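Local structure of phenazine biosynthesis protein, PhzF family (Bacillus anthracis, 3EDN) at residues 142-147 with 167-172; 2-7 with 29-34; 109-112 with 116-119. The protein is of unestablished function but belongs to the PhzF family of phenazine biosynthesis proteins and has a diaminopimelate epimerase-like fold. All blocks are in the same frame, centred on the assembly; numbering follows the deposited sequence.

In the fold
The contacts come in series along the chain: contact 2 (2-7 with 29-34) closes first, contact 3 (109-112 with 116-119) follows, and contact 1 (142-147 with 167-172) is last. Contacts 1 and 2 lie on opposite sides of the centre of this epimerase-like fold, about 45 Å apart between centres. Contact 3 is about 28 Å from contact 2 and 34 Å from contact 1, between centres, and no two of them touch. Strand 282-298 relates contacts 2 and 3, since it pairs with both strand 3-11 and strand 117-122. Only contact 2 reaches the second subunit, so the three sample a subunit interface, a hairpin turn and a loop beside the end of strand 163-168.

Contact 1 of 3, residues 142-147 with 167-172; sequences IGLEVN and VPVKNL
Leu144 and Val169 form the buried half of this contact, while Lys170 and Asn147 form its solvent half. In the interior, CD1 of Leu144 reaches CG1 of Val169 at 4.2 Å, the two side chains crossing at about a right angle. This is a single methyl-to-methyl touch, filled out by Val174, on which both side chains rest.

The exposed side is instead held by a short polar bond. Lys170 NZ hydrogen-bonds the backbone O of Asn147 at 2.8 Å, coming from above the carbonyl plane, 49° out of it. A bend at the last torsion of the lysine (chi4 56°) turns the ammonium back after an otherwise extended chain, and CE is carried to 3.2 Å from Asn147 O as well. The same NZ is bonded to Leu149 O, so two backbone carbonyls hold the charged end although the residue is exposed.

Gly143, at positive phi, is the C-prime residue of the Schellman motif that ends helix 135-141, and the chain then leads to Leu144. From there the loop passes beside the end of strand 163-168, which pairs with strand 196-201, and Leu144 and Val169 both pack on helix 172-177, meeting at Val174.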
ATOM      1  N   ILE A 142     -14.449  35.656  14.731  1.00 15.60           N
ATOM      2  CA  ILE A 142     -14.580  35.733  13.278  1.00 15.78           C
ATOM      3  C   ILE A 142     -14.597  37.171  12.759  1.00 15.73           C
ATOM      4  O   ILE A 142     -15.040  37.433  11.644  1.00 15.19           O
ATOM      5  CB  ILE A 142     -15.787  34.906  12.737  1.00 15.48           C
ATOM      6  CG1 ILE A 142     -17.115  35.287  13.400  1.00 15.76           C
ATOM      7  CG2 ILE A 142     -15.545  33.409  12.942  1.00 16.42           C
ATOM      8  CD1 ILE A 142     -18.305  34.476  12.851  1.00 16.45           C
ATOM      9  N   GLY A 143     -14.097  38.103  13.572  1.00 16.07           N
ATOM     10  CA  GLY A 143     -13.890  39.467  13.117  1.00 17.12           C
ATOM     11  C   GLY A 143     -15.138  40.326  13.061  1.00 17.00           C
ATOM     12  O   GLY A 143     -15.157  41.348  12.382  1.00 18.26           O
ATOM     13  N   LEU A 144     -16.175  39.916  13.795  1.00 16.45           N
ATOM     14  CA  LEU A 144     -17.461  40.597  13.787  1.00 16.35           C
ATOM     15  C   LEU A 144     -17.796  41.203  15.147  1.00 16.94           C
ATOM     16  O   LEU A 144     -17.053  41.045  16.117  1.00 16.75           O
ATOM     17  CB  LEU A 144     -18.564  39.613  13.413  1.00 15.41           C
ATOM     18  CG  LEU A 144     -18.452  38.988  12.023  1.00 15.72           C
ATOM     19  CD1 LEU A 144     -19.570  37.958  11.882  1.00 15.13           C
ATOM     20  CD2 LEU A 144     -18.552  40.049  10.959  1.00 16.17           C
ATOM     21  N   GLU A 145     -18.930  41.896  15.209  1.00 16.88           N
ATOM     22  CA  GLU A 145     -19.472  42.341  16.488  1.00 17.37           C
ATOM     23  C   GLU A 145     -20.749  41.569  16.766  1.00 16.86           C
ATOM     24  O   GLU A 145     -21.313  40.922  15.873  1.00 17.64           O
ATOM     25  CB  GLU A 145     -19.725  43.857  16.511  1.00 17.31           C
ATOM     26  CG  GLU A 145     -18.493  44.713  16.247  1.00 19.22           C
ATOM     27  CD  GLU A 145     -17.471  44.646  17.373  1.00 19.90           C
ATOM     28  OE1 GLU A 145     -17.849  44.279  18.510  1.00 19.67           O
ATOM     29  OE2 GLU A 145     -16.282  44.961  17.119  1.00 21.27           O
ATOM     30  N   VAL A 146     -21.215  41.623  18.005  1.00 16.91           N
ATOM     31  CA  VAL A 146     -22.314  40.761  18.425  1.00 15.68           C
ATOM     32  C   VAL A 146     -23.648  41.009  17.680  1.00 14.62           C
ATOM     33  O   VAL A 146     -24.468  40.094  17.507  1.00 15.40           O
ATOM     34  CB  VAL A 146     -22.480  40.771  19.976  1.00 16.46           C
ATOM     35  CG1 VAL A 146     -23.194  42.048  20.465  1.00 16.54           C
ATOM     36  CG2 VAL A 146     -23.207  39.534  20.434  1.00 16.56           C
ATOM     37  N   ASN A 147     -23.851  42.240  17.211  1.00 13.54           N
ATOM     38  CA  ASN A 147     -25.068  42.565  16.473  1.00 13.68           C
ATOM     39  C   ASN A 147     -24.986  42.214  14.992  1.00 13.53           C
ATOM     40  O   ASN A 147     -25.897  42.512  14.232  1.00 13.43           O
ATOM     41  CB  ASN A 147     -25.466  44.038  16.646  1.00 13.82           C
ATOM     42  CG  ASN A 147     -24.454  44.997  16.051  1.00 13.79           C
ATOM     43  OD1 ASN A 147     -23.306  44.623  15.762  1.00 14.57           O
ATOM     44  ND2 ASN A 147     -24.865  46.259  15.878  1.00 14.28           N
ATOM     45  N   VAL A 167     -23.254  29.112  12.750  1.00 11.37           N
ATOM     46  CA  VAL A 167     -23.394  30.449  13.322  1.00 11.66           C
ATOM     47  C   VAL A 167     -24.216  31.349  12.379  1.00 11.44           C
ATOM     48  O   VAL A 167     -23.676  31.907  11.409  1.00 11.78           O
ATOM     49  CB  VAL A 167     -22.013  31.095  13.536  1.00 11.17           C
ATOM     50  CG1 VAL A 167     -22.161  32.456  14.223  1.00 11.43           C
ATOM     51  CG2 VAL A 167     -21.126  30.183  14.370  1.00 13.04           C
ATOM     52  N   PRO A 168     -25.523  31.480  12.643  1.00 11.46           N
ATOM     53  CA  PRO A 168     -26.341  32.352  11.787  1.00 10.98           C
ATOM     54  C   PRO A 168     -25.934  33.827  11.898  1.00 11.89           C
ATOM     55  O   PRO A 168     -25.858  34.375  13.014  1.00 11.78           O
ATOM     56  CB  PRO A 168     -27.766  32.126  12.309  1.00 11.10           C
ATOM     57  CG  PRO A 168     -27.708  30.742  12.994  1.00 11.64           C
ATOM     58  CD  PRO A 168     -26.342  30.763  13.646  1.00 10.42           C
ATOM     59  N   VAL A 169     -25.650  34.447  10.750  1.00 12.23           N
ATOM     60  CA  VAL A 169     -25.368  35.887  10.680  1.00 11.90           C
ATOM     61  C   VAL A 169     -26.433  36.602   9.828  1.00 11.95           C
ATOM     62  O   VAL A 169     -27.214  35.962   9.120  1.00 11.93           O
ATOM     63  CB  VAL A 169     -23.918  36.185  10.194  1.00 12.52           C
ATOM     64  CG1 VAL A 169     -22.895  35.512  11.109  1.00 12.79           C
ATOM     65  CG2 VAL A 169     -23.744  35.729   8.764  1.00 12.70           C
ATOM     66  N   LYS A 170     -26.485  37.923   9.925  1.00 12.88           N
ATOM     67  CA  LYS A 170     -27.600  38.664   9.348  1.00 13.13           C
ATOM     68  C   LYS A 170     -27.719  38.549   7.827  1.00 13.42           C
ATOM     69  O   LYS A 170     -28.814  38.350   7.313  1.00 14.28           O
ATOM     70  CB  LYS A 170     -27.545  40.131   9.780  1.00 13.25           C
ATOM     71  CG  LYS A 170     -28.091  40.369  11.194  1.00 14.47           C
ATOM     72  CD  LYS A 170     -27.901  41.833  11.609  1.00 15.31           C
ATOM     73  CE  LYS A 170     -28.723  42.173  12.849  1.00 17.24           C
ATOM     74  NZ  LYS A 170     -28.447  41.316  14.006  1.00 19.38           N
ATOM     75  N   ASN A 171     -26.600  38.667   7.115  1.00 12.98           N
ATOM     76  CA  ASN A 171     -26.650  38.720   5.648  1.00 13.28           C
ATOM     77  C   ASN A 171     -25.282  38.577   4.990  1.00 13.10           C
ATOM     78  O   ASN A 171     -24.279  38.369   5.684  1.00 12.67           O
ATOM     79  CB  ASN A 171     -27.375  39.994   5.185  1.00 14.30           C
ATOM     80  CG  ASN A 171     -26.760  41.256   5.738  1.00 15.45           C
ATOM     81  OD1 ASN A 171     -25.551  41.348   5.941  1.00 15.07           O
ATOM     82  ND2 ASN A 171     -27.603  42.247   5.995  1.00 17.86           N
ATOM     83  N   LEU A 172     -25.234  38.702   3.655  1.00 12.85           N
ATOM     84  CA  LEU A 172     -23.970  38.543   2.923  1.00 12.45           C
ATOM     85  C   LEU A 172     -22.950  39.634   3.227  1.00 12.94           C
ATOM     86  O   LEU A 172     -21.739  39.375   3.260  1.00 12.91           O
ATOM     87  CB  LEU A 172     -24.214  38.442   1.419  1.00 13.30           C
ATOM     88  CG  LEU A 172     -25.013  37.236   0.961  1.00 13.79           C
ATOM     89  CD1 LEU A 172     -25.365  37.384  -0.523  1.00 14.27           C
ATOM     90  CD2 LEU A 172     -24.278  35.906   1.257  1.00 13.81           C
TER

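Contact 2 of 3, residues 2-7 with 29-34; sequences KTINVF and DGLTEE
A small, mostly buried apolar touch with a water-mediated polar part joins Lys2, just before strand 3-11, and Ile4 within it to Leu31 and Gly30, just ahead of helix 33-43. The backbones stay well apart, with Ile4 CA and Leu31 CA 9.7 Å from each other, and no direct hydrogen bond crosses; Ile4 and Leu31 bridge the distance with their side chains, while Lys2 approaches a backbone carbonyl.

The apolar part is one pair of methyls, Ile4 CD1 and Leu31 CD2, at 4.2 Å. The two side chains slide past each other in opposite directions and touch only through this pair. In Ile4 the second torsion (chi2 -53°) folds CD1 back instead of extending it. Both residues also pack on Ile39 of helix 33-43 and on Ile299 at the chain terminus, which makes the pair part of a wider apolar cluster between strand and helix.

On the polar side, a bend in the chain of Lys2 (chi3 -70°) turns its end toward the loop. NZ remains 3.9 Å from Gly30 O, too far for a direct bond, and a water spans the gap: it is hydrogen-bonded to Gly30 O at 2.8 Å and more weakly to Lys2 NZ at 3.0 Å. The strongest partner of this ammonium is Glu99 of the second subunit, with Glu35 of the same chain as a second salt bridge, so these carboxylates probably balance most of its charge.

Glu33 in turn forms a salt bridge with Arg62 of the second subunit. Glu35 OE1 accepts from Thr32 N while the side chain of Thr32, the N-cap, caps a backbone N of the first turn. That reciprocal arrangement is characteristic of a capping box, here starting a helix laid against a beta strand at the interface with the second subunit.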
ATOM      1  N   LYS A   2       9.627   7.122 -11.988  1.00 25.07           N
ATOM      2  CA  LYS A   2       8.425   6.748 -12.712  1.00 23.39           C
ATOM      3  C   LYS A   2       7.586   7.995 -12.941  1.00 22.07           C
ATOM      4  O   LYS A   2       7.644   8.937 -12.151  1.00 22.54           O
ATOM      5  CB  LYS A   2       7.627   5.707 -11.932  1.00 23.11           C
ATOM      6  CG  LYS A   2       8.311   4.349 -11.858  1.00 23.07           C
ATOM      7  CD  LYS A   2       7.384   3.278 -11.297  1.00 23.34           C
ATOM      8  CE  LYS A   2       7.112   3.494  -9.814  1.00 23.12           C
ATOM      9  NZ  LYS A   2       6.075   2.543  -9.324  1.00 22.26           N
ATOM     10  N   THR A   3       6.814   7.996 -14.022  1.00 20.18           N
ATOM     11  CA  THR A   3       5.954   9.131 -14.344  1.00 19.96           C
ATOM     12  C   THR A   3       4.501   8.784 -14.079  1.00 18.69           C
ATOM     13  O   THR A   3       3.967   7.836 -14.653  1.00 19.81           O
ATOM     14  CB  THR A   3       6.115   9.573 -15.805  1.00 20.00           C
ATOM     15  OG1 THR A   3       7.457  10.027 -16.023  1.00 22.19           O
ATOM     16  CG2 THR A   3       5.140  10.713 -16.122  1.00 20.32           C
ATOM     17  N   ILE A   4       3.862   9.570 -13.214  1.00 16.76           N
ATOM     18  CA  ILE A   4       2.468   9.325 -12.850  1.00 16.20           C
ATOM     19  C   ILE A   4       1.610  10.480 -13.343  1.00 15.08           C
ATOM     20  O   ILE A   4       1.906  11.635 -13.049  1.00 14.02           O
ATOM     21  CB  ILE A   4       2.294   9.215 -11.320  1.00 16.04           C
ATOM     22  CG1 ILE A   4       3.338   8.281 -10.700  1.00 17.14           C
ATOM     23  CG2 ILE A   4       0.865   8.782 -10.970  1.00 15.70           C
ATOM     24  CD1 ILE A   4       3.399   6.919 -11.330  1.00 17.85           C
ATOM     25  N   ASN A   5       0.554  10.176 -14.088  1.00 14.29           N
ATOM     26  CA  ASN A   5      -0.373  11.219 -14.515  1.00 13.62           C
ATOM     27  C   ASN A   5      -1.413  11.465 -13.427  1.00 12.74           C
ATOM     28  O   ASN A   5      -2.097  10.536 -12.981  1.00 14.00           O
ATOM     29  CB  ASN A   5      -1.055  10.840 -15.828  1.00 15.89           C
ATOM     30  CG  ASN A   5      -0.097  10.841 -17.010  1.00 18.57           C
ATOM     31  OD1 ASN A   5       0.787  11.695 -17.121  1.00 18.87           O
ATOM     32  ND2 ASN A   5      -0.296   9.901 -17.913  1.00 20.70           N
ATOM     33  N   VAL A   6      -1.510  12.717 -12.995  1.00 11.65           N
ATOM     34  CA  VAL A   6      -2.445  13.107 -11.943  1.00 10.27           C
ATOM     35  C   VAL A   6      -3.431  14.101 -12.528  1.00 10.21           C
ATOM     36  O   VAL A   6      -3.055  15.014 -13.241  1.00 10.19           O
ATOM     37  CB  VAL A   6      -1.692  13.743 -10.772  1.00 10.01           C
ATOM     38  CG1 VAL A   6      -2.641  14.092  -9.618  1.00 10.45           C
ATOM     39  CG2 VAL A   6      -0.620  12.778 -10.278  1.00 10.54           C
ATOM     40  N   PHE A   7      -4.712  13.914 -12.216  1.00  8.65           N
ATOM     41  CA  PHE A   7      -5.732  14.863 -12.635  1.00  8.95           C
ATOM     42  C   PHE A   7      -6.144  15.755 -11.479  1.00  8.52           C
ATOM     43  O   PHE A   7      -6.103  15.363 -10.305  1.00 10.40           O
ATOM     44  CB  PHE A   7      -6.945  14.126 -13.212  1.00  9.97           C
ATOM     45  CG  PHE A   7      -6.675  13.502 -14.544  1.00  9.49           C
ATOM     46  CD1 PHE A   7      -7.023  14.155 -15.709  1.00 10.32           C
ATOM     47  CD2 PHE A   7      -6.054  12.263 -14.623  1.00 10.60           C
ATOM     48  CE1 PHE A   7      -6.759  13.588 -16.938  1.00 11.58           C
ATOM     49  CE2 PHE A   7      -5.780  11.702 -15.845  1.00 10.77           C
ATOM     50  CZ  PHE A   7      -6.146  12.362 -17.001  1.00 10.57           C
ATOM     51  N   ASP A  29      -3.444   0.912  -9.341  1.00  9.46           N
ATOM     52  CA  ASP A  29      -3.093  -0.478  -9.023  1.00  9.92           C
ATOM     53  C   ASP A  29      -1.600  -0.756  -9.139  1.00 10.99           C
ATOM     54  O   ASP A  29      -1.129  -1.765  -8.620  1.00 12.63           O
ATOM     55  CB  ASP A  29      -3.897  -1.487  -9.868  1.00 11.58           C
ATOM     56  CG  ASP A  29      -5.315  -1.730  -9.327  1.00 11.53           C
ATOM     57  OD1 ASP A  29      -5.560  -1.513  -8.118  1.00 12.90           O
ATOM     58  OD2 ASP A  29      -6.197  -2.127 -10.136  1.00 16.40           O
ATOM     59  N   GLY A  30      -0.854   0.140  -9.773  1.00 10.70           N
ATOM     60  CA  GLY A  30       0.603  -0.022  -9.880  1.00 11.38           C
ATOM     61  C   GLY A  30       1.442   0.611  -8.782  1.00 11.07           C
ATOM     62  O   GLY A  30       2.672   0.657  -8.897  1.00 11.89           O
ATOM     63  N   LEU A  31       0.789   1.079  -7.716  1.00 11.01           N
ATOM     64  CA  LEU A  31       1.449   1.897  -6.689  1.00 10.73           C
ATOM     65  C   LEU A  31       1.380   1.282  -5.298  1.00 11.50           C
ATOM     66  O   LEU A  31       0.387   0.672  -4.923  1.00 10.64           O
ATOM     67  CB  LEU A  31       0.774   3.270  -6.609  1.00 10.18           C
ATOM     68  CG  LEU A  31       0.863   4.077  -7.902  1.00 11.63           C
ATOM     69  CD1 LEU A  31      -0.053   5.265  -7.856  1.00 11.80           C
ATOM     70  CD2 LEU A  31       2.312   4.507  -8.130  1.00 12.45           C
ATOM     71  N   THR A  32       2.442   1.465  -4.518  1.00 10.38           N
ATOM     72  CA  THR A  32       2.403   1.140  -3.101  1.00 10.73           C
ATOM     73  C   THR A  32       1.800   2.297  -2.306  1.00 10.65           C
ATOM     74  O   THR A  32       1.717   3.429  -2.798  1.00 11.18           O
ATOM     75  CB  THR A  32       3.804   0.918  -2.538  1.00 10.97           C
ATOM     76  OG1 THR A  32       4.527   2.165  -2.555  1.00 11.64           O
ATOM     77  CG2 THR A  32       4.564  -0.122  -3.385  1.00 12.00           C
ATOM     78  N   GLU A  33       1.408   2.008  -1.073  1.00 11.55           N
ATOM     79  CA  GLU A  33       0.911   3.038  -0.168  1.00 11.48           C
ATOM     80  C   GLU A  33       1.950   4.135   0.091  1.00 12.88           C
ATOM     81  O   GLU A  33       1.590   5.294   0.299  1.00 11.96           O
ATOM     82  CB  GLU A  33       0.407   2.410   1.137  1.00 12.98           C
ATOM     83  CG  GLU A  33       1.462   1.800   2.033  1.00 12.63           C
ATOM     84  CD  GLU A  33       2.092   0.519   1.489  0.50 11.71           C
ATOM     85  OE1 GLU A  33       1.461  -0.172   0.664  0.50  8.80           O
ATOM     86  OE2 GLU A  33       3.229   0.206   1.903  0.50 13.41           O
ATOM     87  N   GLU A  34       3.235   3.795   0.071  1.00 12.24           N
ATOM     88  CA  GLU A  34       4.254   4.813   0.283  1.00 13.61           C
ATOM     89  C   GLU A  34       4.337   5.738  -0.917  1.00 13.02           C
ATOM     90  O   GLU A  34       4.488   6.960  -0.769  1.00 13.00           O
ATOM     91  CB  GLU A  34       5.604   4.167   0.563  1.00 15.39           C
ATOM     92  CG  GLU A  34       5.632   3.504   1.929  1.00 19.15           C
ATOM     93  CD  GLU A  34       7.028   3.049   2.323  1.00 21.90           C
ATOM     94  OE1 GLU A  34       7.999   3.765   2.004  1.00 23.69           O
ATOM     95  OE2 GLU A  34       7.136   1.983   2.974  1.00 24.15           O
TER
HETATM   96  O   HOH W   1       5.103   0.424  -7.448  1.00 16.57           O

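Contact 3 of 3, residues 109-112 with 116-119; sequences IGVN and ETFI
Asn112 meets Phe118 and Glu116 because its first torsion (chi1 84°) sets CG between the backbone N and the carbonyl carbon, folding the amide back beside the turn of the hairpin. Phe118 has chi1 -94°, off the staggered values, and the end of its ring lies nearer the other strand. The amide and ring planes are then only 24° apart, and Asn112 ND2 comes to 3.3 Å from Phe118 CE1 in an oblique approach.

The other branch of the amide is used too: Glu116 N bonds to Asn112 OD1 at 3.1 Å, while Asn112 N bonds to Glu116 O at 2.9 Å. The side-chain oxygen appears to stand in for Asn112 O, which is about 4.4 Å from Glu116 N. OD1 also receives a weak bond from Asn114 N.

Further along, Gly110 and Phe118 are the antiparallel hydrogen-bonded pair, with Gly110 N to Phe118 O at 2.9 Å and the return bond from Phe118 N to Gly110 O at 2.8 Å. Ile109 and Thr117 share one face of the hairpin, touching through their CG2 methyls at 3.8 Å, and Ile119 CD1 joins them there.

That face lies on helix 74-86, where Ile109 and Ile119 pack on Ile81 and Thr117 OG1 bonds to Glu86. On the other face Phe118 touches Ala286 and Thr288 of strand 282-298, the neighbour that pairs with strand 117-122.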
ATOM      1  N   ILE A 109     -25.275   7.763  -9.122  1.00 12.55           N
ATOM      2  CA  ILE A 109     -24.815   8.622 -10.190  1.00 13.73           C
ATOM      3  C   ILE A 109     -26.034   9.052 -10.978  1.00 15.15           C
ATOM      4  O   ILE A 109     -26.769   8.208 -11.511  1.00 15.85           O
ATOM      5  CB  ILE A 109     -23.821   7.884 -11.103  1.00 14.00           C
ATOM      6  CG1 ILE A 109     -22.658   7.350 -10.262  1.00 15.14           C
ATOM      7  CG2 ILE A 109     -23.361   8.821 -12.229  1.00 14.23           C
ATOM      8  CD1 ILE A 109     -21.740   6.364 -10.979  1.00 15.57           C
ATOM      9  N   GLY A 110     -26.258  10.361 -11.027  1.00 15.62           N
ATOM     10  CA  GLY A 110     -27.454  10.896 -11.658  1.00 16.83           C
ATOM     11  C   GLY A 110     -27.103  12.060 -12.559  1.00 18.11           C
ATOM     12  O   GLY A 110     -25.935  12.376 -12.744  1.00 17.46           O
ATOM     13  N   VAL A 111     -28.121  12.676 -13.139  1.00 20.67           N
ATOM     14  CA  VAL A 111     -27.948  13.890 -13.921  1.00 22.89           C
ATOM     15  C   VAL A 111     -28.931  14.924 -13.409  1.00 23.71           C
ATOM     16  O   VAL A 111     -30.106  14.606 -13.200  1.00 24.71           O
ATOM     17  CB  VAL A 111     -28.221  13.650 -15.414  1.00 23.25           C
ATOM     18  CG1 VAL A 111     -27.309  12.566 -15.960  1.00 24.19           C
ATOM     19  CG2 VAL A 111     -29.696  13.290 -15.640  1.00 24.35           C
ATOM     20  N   ASN A 112     -28.462  16.151 -13.190  1.00 23.51           N
ATOM     21  CA  ASN A 112     -29.359  17.219 -12.755  1.00 24.83           C
ATOM     22  C   ASN A 112     -30.124  17.817 -13.940  1.00 25.23           C
ATOM     23  O   ASN A 112     -30.039  17.303 -15.057  1.00 25.48           O
ATOM     24  CB  ASN A 112     -28.615  18.289 -11.946  1.00 25.27           C
ATOM     25  CG  ASN A 112     -27.938  19.324 -12.819  1.00 25.41           C
ATOM     26  OD1 ASN A 112     -27.728  19.108 -14.014  1.00 25.30           O
ATOM     27  ND2 ASN A 112     -27.591  20.463 -12.223  1.00 25.54           N
ATOM     28  N   GLU A 116     -25.862  17.940 -16.154  1.00 19.56           N
ATOM     29  CA  GLU A 116     -24.602  17.662 -15.464  0.50 18.28           C
ATOM     30  C   GLU A 116     -24.697  16.404 -14.600  1.00 17.00           C
ATOM     31  O   GLU A 116     -25.684  16.223 -13.885  1.00 18.35           O
ATOM     32  CB  GLU A 116     -24.232  18.835 -14.547  0.50 18.58           C
ATOM     33  CG  GLU A 116     -24.185  20.214 -15.199  0.50 18.86           C
ATOM     34  CD  GLU A 116     -23.577  21.265 -14.281  0.50 18.94           C
ATOM     35  OE1 GLU A 116     -24.293  21.775 -13.389  0.50 18.45           O
ATOM     36  OE2 GLU A 116     -22.372  21.579 -14.442  0.50 20.31           O
ATOM     37  N   THR A 117     -23.672  15.564 -14.640  1.00 14.69           N
ATOM     38  CA  THR A 117     -23.613  14.391 -13.792  1.00 14.23           C
ATOM     39  C   THR A 117     -23.387  14.788 -12.340  1.00 13.71           C
ATOM     40  O   THR A 117     -22.499  15.596 -12.031  1.00 12.31           O
ATOM     41  CB  THR A 117     -22.515  13.431 -14.261  1.00 15.19           C
ATOM     42  OG1 THR A 117     -22.890  12.868 -15.534  1.00 15.82           O
ATOM     43  CG2 THR A 117     -22.311  12.312 -13.248  1.00 15.01           C
ATOM     44  N   PHE A 118     -24.223  14.241 -11.462  1.00 12.48           N
ATOM     45  CA  PHE A 118     -24.122  14.458 -10.029  1.00 13.54           C
ATOM     46  C   PHE A 118     -23.823  13.149  -9.318  1.00 12.51           C
ATOM     47  O   PHE A 118     -24.337  12.097  -9.692  1.00 14.30           O
ATOM     48  CB  PHE A 118     -25.454  15.035  -9.512  1.00 15.25           C
ATOM     49  CG  PHE A 118     -25.479  16.531  -9.455  1.00 16.93           C
ATOM     50  CD1 PHE A 118     -25.365  17.304 -10.610  1.00 17.81           C
ATOM     51  CD2 PHE A 118     -25.575  17.174  -8.234  1.00 18.39           C
ATOM     52  CE1 PHE A 118     -25.366  18.701 -10.520  1.00 18.11           C
ATOM     53  CE2 PHE A 118     -25.585  18.543  -8.152  1.00 18.21           C
ATOM     54  CZ  PHE A 118     -25.475  19.307  -9.284  1.00 17.94           C
ATOM     55  N   ILE A 119     -22.984  13.224  -8.295  1.00 10.75           N
ATOM     56  CA  ILE A 119     -22.571  12.064  -7.504  1.00 10.28           C
ATOM     57  C   ILE A 119     -23.163  12.253  -6.111  1.00 10.43           C
ATOM     58  O   ILE A 119     -22.895  13.273  -5.456  1.00 10.73           O
ATOM     59  CB  ILE A 119     -21.036  12.004  -7.359  1.00  9.73           C
ATOM     60  CG1 ILE A 119     -20.362  12.078  -8.737  1.00 10.27           C
ATOM     61  CG2 ILE A 119     -20.613  10.772  -6.590  1.00  9.14           C
ATOM     62  CD1 ILE A 119     -20.881  11.083  -9.758  1.00 11.06           C
TER